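Thioredoxin reductase (Clostridium acetobutylicum ATCC 824, PDB 6GNA) probably passes electrons from reduced ferredoxin through its bound FAD and a redox-active disulfide to thioredoxin, without using a pyridine nucleotide. Local coordinates at residues 161-175 and 181-193. Residues are numbered along the deposited sequence; the frame is centred on the assembly and turned at random.
Sequences NYLAELASKVYYVPR and QLVSAVEIVKDVP
Strand 169-174 and edge strand 186-188 run parallel, joined by backbone hydrogen bonds from Glu187 N to Val170 O and from Tyr172 N to Glu187 O (2.8 Å); the ladder continues one residue past the edge strand, with Val189 N to Tyr172 O (2.8 Å). Where the strands begin, a water accepts from Val170 N and donates to Ala185 O, bridging the backbones; farther on, another water donates to both Pro174 O and Asp191 O.

A second polar link comes from helix 155-163. Asn161 suits it because one amide offers both a donor and an acceptor to the chain entering the strand. With CG beside the backbone N (chi1 -68°), its ND2 gives a straight bond to Gln181 O, 3.1 Å away, on a lone pair of that carbonyl. OD1 accepts from Val183 N at 2.9 Å, the donor standing above the amide's carbonyl plane.

Charge pairing lies on the face bearing Tyr171 and Glu187. The extended Glu187 runs alongside the Tyr171 ring, and its OE2 receives Lys169 NZ at 2.6 Å through the anti lone pair; OE1 forms a salt bridge with Arg210. The bend of Lys169 at chi2 (73°) lays its CD over one face of the same ring, toward its rim.

On the other face the packing is apolar. Branched Val186 divides its methyls, CG1 against Tyr172 CB (3.6 Å) and CG2 near Ala164 CB, whose small size lets the turn 183-186 approach. The Leu182 and Tyr172 side chains cross at about a right angle, with Leu182 CD2 over one ring face; Tyr172 OH hydrogen-bonds with Tyr176 OH. Beyond the strands, Pro193 CD sits over one guanidinium face of Arg175, toward its rim.

Backbone bonds therefore set the edge strand's register in this parallel, Rossmann-like sheet, while Asn161 ties its incoming loop to the helix and the two basic partners probably stabilise Glu187 as a carboxylate.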
loop_
_atom_site.group_PDB
_atom_site.type_symbol
_atom_site.label_atom_id
_atom_site.label_comp_id
_atom_site.label_asym_id
_atom_site.label_seq_id
_atom_site.Cartn_x
_atom_site.Cartn_y
_atom_site.Cartn_z
ATOM N N ASN A 161 33.392 16.549 13.267
ATOM C CA ASN A 161 34.768 16.153 13.548
ATOM C C ASN A 161 35.620 16.210 12.291
ATOM O O ASN A 161 36.782 16.634 12.339
ATOM C CB ASN A 161 34.807 14.756 14.162
ATOM C CG ASN A 161 34.206 14.716 15.544
ATOM O OD1 ASN A 161 34.208 15.721 16.256
ATOM N ND2 ASN A 161 33.657 13.568 15.916
ATOM N N TYR A 162 35.073 15.758 11.165
ATOM C CA TYR A 162 35.822 15.815 9.917
ATOM C C TYR A 162 36.086 17.258 9.510
ATOM O O TYR A 162 37.191 17.599 9.076
ATOM C CB TYR A 162 35.051 15.081 8.817
ATOM C CG TYR A 162 35.768 15.076 7.487
ATOM C CD1 TYR A 162 36.872 14.257 7.277
ATOM C CD2 TYR A 162 35.353 15.892 6.443
ATOM C CE1 TYR A 162 37.543 14.251 6.067
ATOM C CE2 TYR A 162 36.023 15.895 5.226
ATOM C CZ TYR A 162 37.115 15.069 5.045
ATOM O OH TYR A 162 37.789 15.054 3.843
ATOM N N LEU A 163 35.073 18.118 9.617
ATOM C CA LEU A 163 35.257 19.500 9.194
ATOM C C LEU A 163 36.280 20.216 10.047
ATOM O O LEU A 163 36.917 21.155 9.571
ATOM C CB LEU A 163 33.932 20.263 9.228
ATOM C CG LEU A 163 33.201 20.399 7.889
ATOM C CD1 LEU A 163 33.993 21.284 6.938
ATOM C CD2 LEU A 163 32.945 19.030 7.257
ATOM N N ALA A 164 36.454 19.795 11.303
ATOM C CA ALA A 164 37.421 20.462 12.168
ATOM C C ALA A 164 38.843 20.315 11.650
ATOM O O ALA A 164 39.721 21.084 12.053
ATOM C CB ALA A 164 37.300 19.923 13.591
ATOM N N GLU A 165 39.084 19.367 10.742
ATOM C CA GLU A 165 40.398 19.201 10.138
ATOM C C GLU A 165 40.666 20.176 8.998
ATOM O O GLU A 165 41.812 20.279 8.558
ATOM C CB GLU A 165 40.539 17.773 9.601
ATOM C CG GLU A 165 40.201 16.681 10.612
ATOM C CD GLU A 165 41.262 16.524 11.683
ATOM O OE1 GLU A 165 42.449 16.779 11.389
ATOM O OE2 GLU A 165 40.908 16.144 12.820
ATOM N N LEU A 166 39.646 20.864 8.494
ATOM C CA LEU A 166 39.780 21.757 7.346
ATOM C C LEU A 166 39.355 23.183 7.659
ATOM O O LEU A 166 40.014 24.128 7.236
ATOM C CB LEU A 166 38.942 21.222 6.165
ATOM C CG LEU A 166 39.421 19.910 5.532
ATOM C CD1 LEU A 166 38.413 19.393 4.502
ATOM C CD2 LEU A 166 40.804 20.082 4.902
ATOM N N ALA A 167 38.264 23.359 8.393
ATOM C CA ALA A 167 37.754 24.682 8.699
ATOM C C ALA A 167 38.607 25.357 9.763
ATOM O O ALA A 167 39.266 24.705 10.579
ATOM C CB ALA A 167 36.314 24.567 9.205
ATOM N N SER A 168 38.632 26.691 9.718
ATOM C CA SER A 168 39.320 27.443 10.762
ATOM C C SER A 168 38.604 27.347 12.102
ATOM O O SER A 168 39.235 27.537 13.147
ATOM C CB SER A 168 39.416 28.909 10.351
ATOM O OG SER A 168 38.122 29.408 10.037
ATOM N N LYS A 169 37.303 27.071 12.095
ATOM C CA LYS A 169 36.515 27.017 13.316
ATOM C C LYS A 169 35.247 26.237 12.994
ATOM O O LYS A 169 34.635 26.474 11.953
ATOM C CB LYS A 169 36.140 28.432 13.771
ATOM C CG LYS A 169 35.165 28.504 14.937
ATOM C CD LYS A 169 35.812 28.105 16.253
ATOM C CE LYS A 169 34.870 28.348 17.424
ATOM N NZ LYS A 169 35.461 27.987 18.740
ATOM N N VAL A 170 34.872 25.311 13.876
ATOM C CA VAL A 170 33.651 24.514 13.726
ATOM C C VAL A 170 32.784 24.700 14.965
ATOM O O VAL A 170 33.238 24.468 16.090
ATOM C CB VAL A 170 33.946 23.015 13.528
ATOM C CG1 VAL A 170 32.638 22.206 13.377
ATOM C CG2 VAL A 170 34.866 22.791 12.328
ATOM N N TYR A 171 31.536 25.108 14.759
ATOM C CA TYR A 171 30.525 25.128 15.804
ATOM C C TYR A 171 29.547 23.999 15.548
ATOM O O TYR A 171 29.169 23.743 14.400
ATOM C CB TYR A 171 29.728 26.433 15.769
ATOM C CG TYR A 171 30.537 27.690 15.978
ATOM C CD1 TYR A 171 30.947 28.065 17.247
ATOM C CD2 TYR A 171 30.859 28.517 14.916
ATOM C CE1 TYR A 171 31.677 29.224 17.446
ATOM C CE2 TYR A 171 31.580 29.675 15.105
ATOM C CZ TYR A 171 31.985 30.024 16.371
ATOM O OH TYR A 171 32.705 31.186 16.559
ATOM N N TYR A 172 29.114 23.342 16.624
ATOM C CA TYR A 172 28.091 22.300 16.550
ATOM C C TYR A 172 26.898 22.700 17.407
ATOM O O TYR A 172 27.032 22.899 18.617
ATOM C CB TYR A 172 28.637 20.946 16.992
ATOM C CG TYR A 172 27.689 19.788 16.739
ATOM C CD1 TYR A 172 27.540 19.274 15.464
ATOM C CD2 TYR A 172 26.960 19.201 17.768
ATOM C CE1 TYR A 172 26.704 18.230 15.205
ATOM C CE2 TYR A 172 26.107 18.144 17.510
ATOM C CZ TYR A 172 25.984 17.675 16.221
ATOM O OH TYR A 172 25.164 16.625 15.913
ATOM N N VAL A 173 25.739 22.804 16.773
ATOM C CA VAL A 173 24.485 23.170 17.425
ATOM C C VAL A 173 23.617 21.917 17.478
ATOM O O VAL A 173 22.983 21.563 16.476
ATOM C CB VAL A 173 23.766 24.289 16.658
ATOM C CG1 VAL A 173 22.516 24.720 17.387
ATOM C CG2 VAL A 173 24.678 25.498 16.462
ATOM N N PRO A 174 23.546 21.226 18.610
ATOM C CA PRO A 174 22.763 19.986 18.664
ATOM C C PRO A 174 21.272 20.266 18.720
ATOM O O PRO A 174 20.814 21.190 19.397
ATOM C CB PRO A 174 23.245 19.337 19.963
ATOM C CG PRO A 174 23.650 20.494 20.824
ATOM C CD PRO A 174 24.221 21.518 19.886
ATOM N N ARG A 175 20.507 19.422 18.028
ATOM C CA ARG A 175 19.046 19.496 18.052
ATOM C C ARG A 175 18.430 18.240 18.649
ATOM O O ARG A 175 17.298 17.874 18.321
ATOM C CB ARG A 175 18.490 19.742 16.657
ATOM C CG ARG A 175 19.200 20.868 15.913
ATOM C CD ARG A 175 19.131 22.179 16.663
ATOM N NE ARG A 175 17.759 22.649 16.834
ATOM C CZ ARG A 175 17.178 22.908 18.003
ATOM N NH1 ARG A 175 17.841 22.767 19.144
ATOM N NH2 ARG A 175 15.919 23.326 18.029
ATOM N N GLN A 181 29.909 13.119 20.902
ATOM C CA GLN A 181 31.263 12.590 20.737
ATOM C C GLN A 181 32.003 13.441 19.707
ATOM O O GLN A 181 32.123 13.094 18.527
ATOM C CB GLN A 181 31.217 11.119 20.342
ATOM C CG GLN A 181 30.793 10.196 21.483
ATOM C CD GLN A 181 29.298 10.210 21.729
ATOM O OE1 GLN A 181 28.519 10.037 20.812
ATOM N NE2 GLN A 181 28.898 10.387 22.984
ATOM N N LEU A 182 32.506 14.576 20.183
ATOM C CA LEU A 182 33.145 15.584 19.348
ATOM C C LEU A 182 34.571 15.820 19.823
ATOM O O LEU A 182 34.839 15.826 21.026
ATOM C CB LEU A 182 32.365 16.903 19.431
ATOM C CG LEU A 182 30.920 16.853 18.926
ATOM C CD1 LEU A 182 30.139 18.069 19.382
ATOM C CD2 LEU A 182 30.913 16.761 17.418
ATOM N N VAL A 183 35.481 16.034 18.866
ATOM C CA VAL A 183 36.843 16.435 19.207
ATOM C C VAL A 183 36.827 17.810 19.869
ATOM O O VAL A 183 35.905 18.615 19.683
ATOM C CB VAL A 183 37.744 16.429 17.960
ATOM C CG1 VAL A 183 37.792 15.029 17.339
ATOM C CG2 VAL A 183 37.251 17.457 16.949
ATOM N N SER A 184 37.878 18.086 20.646
ATOM C CA SER A 184 37.924 19.312 21.435
ATOM C C SER A 184 37.898 20.560 20.558
ATOM O O SER A 184 37.462 21.621 21.012
ATOM C CB SER A 184 39.164 19.322 22.333
ATOM O OG SER A 184 40.341 19.155 21.565
ATOM N N ALA A 185 38.365 20.462 19.313
ATOM C CA ALA A 185 38.355 21.617 18.418
ATOM C C ALA A 185 36.943 22.072 18.050
ATOM O O ALA A 185 36.774 23.217 17.617
ATOM C CB ALA A 185 39.138 21.305 17.146
ATOM N N VAL A 186 35.934 21.214 18.203
ATOM C CA VAL A 186 34.553 21.592 17.905
ATOM C C VAL A 186 33.953 22.300 19.112
ATOM O O VAL A 186 33.944 21.755 20.219
ATOM C CB VAL A 186 33.713 20.355 17.542
ATOM C CG1 VAL A 186 32.248 20.749 17.392
ATOM C CG2 VAL A 186 34.210 19.719 16.271
ATOM N N GLU A 187 33.413 23.500 18.898
ATOM C CA GLU A 187 32.719 24.225 19.958
ATOM C C GLU A 187 31.227 23.901 19.927
ATOM O O GLU A 187 30.536 24.179 18.936
ATOM C CB GLU A 187 32.924 25.732 19.840
ATOM C CG GLU A 187 32.188 26.476 20.942
ATOM C CD GLU A 187 32.414 27.972 20.917
ATOM O OE1 GLU A 187 31.583 28.695 21.500
ATOM O OE2 GLU A 187 33.410 28.426 20.320
ATOM N N ILE A 188 30.732 23.330 21.020
ATOM C CA ILE A 188 29.315 23.015 21.150
ATOM C C ILE A 188 28.564 24.268 21.564
ATOM O O ILE A 188 28.933 24.941 22.533
ATOM C CB ILE A 188 29.095 21.887 22.167
ATOM C CG1 ILE A 188 29.885 20.638 21.754
ATOM C CG2 ILE A 188 27.613 21.580 22.278
ATOM C CD1 ILE A 188 29.899 19.534 22.813
ATOM N N VAL A 189 27.494 24.561 20.843
ATOM C CA VAL A 189 26.686 25.761 21.038
ATOM C C VAL A 189 25.292 25.254 21.393
ATOM O O VAL A 189 24.491 24.911 20.519
ATOM C CB VAL A 189 26.679 26.650 19.790
ATOM C CG1 VAL A 189 25.778 27.863 19.964
ATOM C CG2 VAL A 189 28.095 27.088 19.447
ATOM N N LYS A 190 25.002 25.152 22.693
ATOM C CA LYS A 190 23.703 24.662 23.163
ATOM C C LYS A 190 22.729 25.836 23.200
ATOM O O LYS A 190 22.435 26.421 24.244
ATOM C CB LYS A 190 23.834 23.995 24.528
ATOM C CG LYS A 190 24.475 22.616 24.525
ATOM C CD LYS A 190 24.218 21.915 25.860
ATOM C CE LYS A 190 25.062 20.665 26.030
ATOM N NZ LYS A 190 24.769 19.973 27.318
ATOM N N ASP A 191 22.233 26.185 22.020
ATOM C CA ASP A 191 21.316 27.299 21.843
ATOM C C ASP A 191 20.388 26.919 20.702
ATOM O O ASP A 191 20.636 25.952 19.978
ATOM C CB ASP A 191 22.079 28.587 21.522
ATOM C CG ASP A 191 21.257 29.837 21.766
ATOM O OD1 ASP A 191 20.010 29.759 21.768
ATOM O OD2 ASP A 191 21.867 30.911 21.943
ATOM N N VAL A 192 19.319 27.688 20.540
ATOM C CA VAL A 192 18.277 27.396 19.557
ATOM C C VAL A 192 18.546 28.234 18.312
ATOM O O VAL A 192 18.567 29.471 18.410
ATOM C CB VAL A 192 16.882 27.706 20.117
ATOM C CG1 VAL A 192 15.812 27.437 19.066
ATOM C CG2 VAL A 192 16.629 26.874 21.337
ATOM N N PRO A 193 18.720 27.628 17.138
ATOM C CA PRO A 193 18.857 28.431 15.917
ATOM C C PRO A 193 17.597 29.239 15.645
ATOM O O PRO A 193 16.479 28.748 15.808
ATOM C CB PRO A 193 19.088 27.387 14.815
ATOM C CG PRO A 193 19.332 26.086 15.504
ATOM C CD PRO A 193 18.770 26.177 16.877
HETATM O O HOH W 1 36.851 25.512 18.869
HETATM O O HOH W 2 37.353 24.382 15.078
HETATM O O HOH W 3 21.021 23.305 20.818
#